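Local coordinates for glycosyl hydrolase, family 31/fibronectin type III domain protein (Clostridium perfringens, PDB 4UAP) that probably helps a family 31 glycoside hydrolase hold on to its targets, through a carbohydrate-binding module that binds N-acetylgalactosamine, at residues D22-G27 / M57-N62. Numbering follows the deposited sequence.
Sequences DKLIDG and MTFEFN. With CA (calcium ion), chain D.
With CG anti to its own carbonyl carbon (chi1 -65°), Leu24 drops its side chain from the calcium loop onto strand 55-61, where Met57 and Phe59 adopt the same first torsion and rise to meet it. Its CD1 methyl does the touching: it sits 3.6 Å from Met57 SD and 3.9 Å from Phe59 CZ, and the leucine crosses both side chains at about a right angle. Ile25 adds a second, lighter touch. Its CG2 branch lies near the plane of the Phe59 ring, at the edge, 4.1 Å from CE2, so two neighbouring ring atoms each have an aliphatic partner. No hydrogen bond spans the two segments; the contact is apolar and buried, and Ile142 of strand 141-149 and Met37 also pack against both Leu24 and Met57. On the calcium side of the loop, Lys23 O binds the ion at 2.3 Å and Asp26 OD1 at 2.5 Å, which brings these two oxygens within 2.8 Å of each other. Thr28, Ser35, Asn143 and Glu144 complete the site. Ile25 N bonds back to Asp22 O at 3.1 Å, closing the short 3-10 turn. Two calcium ligands, Lys23 and Asp26, thus flank the packing pair: the loop holds calcium on one side and sends Leu24 into the hydrophobic core on the other, with Ile25 at the margin, as in the calcium-bearing beta-sandwich of family 32 carbohydrate-binding modules.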
# COMPACT_ATOMS: atom_id res chain seq x y z
N ASP A 22 8.80 -1.71 -5.23
CA ASP A 22 8.61 -2.77 -6.22
C ASP A 22 7.90 -3.98 -5.63
O ASP A 22 7.20 -4.70 -6.34
CB ASP A 22 9.97 -3.19 -6.80
CG ASP A 22 10.94 -3.67 -5.73
OD1 ASP A 22 11.37 -2.85 -4.89
OD2 ASP A 22 11.27 -4.88 -5.72
N LYS A 23 8.06 -4.19 -4.32
CA LYS A 23 7.43 -5.34 -3.65
C LYS A 23 5.92 -5.17 -3.50
O LYS A 23 5.22 -6.10 -3.10
CB LYS A 23 8.09 -5.58 -2.28
CG LYS A 23 9.56 -6.02 -2.36
CD LYS A 23 9.69 -7.36 -3.10
CE LYS A 23 11.15 -7.82 -3.23
NZ LYS A 23 11.66 -8.45 -1.98
N LEU A 24 5.41 -3.98 -3.80
CA LEU A 24 3.97 -3.75 -3.78
C LEU A 24 3.31 -4.33 -5.03
O LEU A 24 2.12 -4.62 -5.03
CB LEU A 24 3.63 -2.26 -3.69
CG LEU A 24 4.03 -1.51 -2.41
CD1 LEU A 24 3.81 0.01 -2.58
CD2 LEU A 24 3.25 -2.05 -1.20
N ILE A 25 4.09 -4.50 -6.10
CA ILE A 25 3.51 -4.94 -7.36
C ILE A 25 4.30 -6.08 -8.02
O ILE A 25 4.18 -6.29 -9.23
CB ILE A 25 3.40 -3.76 -8.36
CG1 ILE A 25 4.78 -3.18 -8.66
CG2 ILE A 25 2.53 -2.65 -7.79
CD1 ILE A 25 4.77 -2.06 -9.69
N ASP A 26 5.07 -6.82 -7.24
CA ASP A 26 5.90 -7.88 -7.83
C ASP A 26 5.13 -9.19 -7.98
O ASP A 26 5.69 -10.18 -8.46
CB ASP A 26 7.15 -8.11 -6.99
CG ASP A 26 6.82 -8.60 -5.60
OD1 ASP A 26 5.93 -8.00 -4.96
OD2 ASP A 26 7.44 -9.58 -5.15
N GLY A 27 3.87 -9.21 -7.58
CA GLY A 27 3.03 -10.38 -7.74
C GLY A 27 3.15 -11.36 -6.58
O GLY A 27 2.86 -12.54 -6.74
N MET A 57 2.11 6.40 -1.27
CA MET A 57 2.46 5.52 -2.37
C MET A 57 1.65 5.94 -3.60
O MET A 57 0.42 5.96 -3.56
CB MET A 57 2.17 4.05 -2.02
CG MET A 57 3.04 3.47 -0.89
SD MET A 57 2.28 2.04 -0.03
CE MET A 57 1.12 2.88 1.05
N THR A 58 2.34 6.29 -4.68
CA THR A 58 1.67 6.79 -5.89
C THR A 58 1.68 5.74 -6.99
O THR A 58 2.73 5.18 -7.32
CB THR A 58 2.34 8.06 -6.40
OG1 THR A 58 2.25 9.07 -5.39
CG2 THR A 58 1.66 8.55 -7.70
N PHE A 59 0.50 5.48 -7.55
CA PHE A 59 0.35 4.49 -8.61
C PHE A 59 -0.18 5.15 -9.88
O PHE A 59 -1.19 5.84 -9.85
CB PHE A 59 -0.60 3.37 -8.17
CG PHE A 59 -0.11 2.61 -6.96
CD1 PHE A 59 -0.37 3.08 -5.68
CD2 PHE A 59 0.65 1.46 -7.11
CE1 PHE A 59 0.09 2.39 -4.56
CE2 PHE A 59 1.10 0.76 -5.99
CZ PHE A 59 0.82 1.24 -4.72
N GLU A 60 0.52 4.94 -10.98
CA GLU A 60 0.12 5.56 -12.24
C GLU A 60 -0.03 4.51 -13.32
O GLU A 60 0.69 3.51 -13.36
CB GLU A 60 1.14 6.60 -12.67
CG GLU A 60 1.24 7.78 -11.75
CD GLU A 60 2.38 8.70 -12.13
OE1 GLU A 60 3.53 8.39 -11.76
OE2 GLU A 60 2.12 9.73 -12.79
N PHE A 61 -0.99 4.75 -14.20
CA PHE A 61 -1.17 3.94 -15.38
C PHE A 61 -0.77 4.82 -16.57
O PHE A 61 -0.90 6.04 -16.50
CB PHE A 61 -2.61 3.44 -15.49
CG PHE A 61 -3.26 3.16 -14.15
CD1 PHE A 61 -3.00 1.97 -13.47
CD2 PHE A 61 -4.13 4.08 -13.57
CE1 PHE A 61 -3.61 1.72 -12.23
CE2 PHE A 61 -4.73 3.84 -12.34
CZ PHE A 61 -4.47 2.65 -11.67
N ASN A 62 -0.28 4.22 -17.65
CA ASN A 62 0.15 5.03 -18.79
C ASN A 62 -1.02 5.64 -19.55
O ASN A 62 -0.83 6.53 -20.39
CB ASN A 62 1.02 4.20 -19.75
CG ASN A 62 0.52 2.79 -19.91
OD1 ASN A 62 -0.68 2.55 -20.08
ND2 ASN A 62 1.44 1.84 -19.85
CA CA D . 4.60 -8.28 -2.89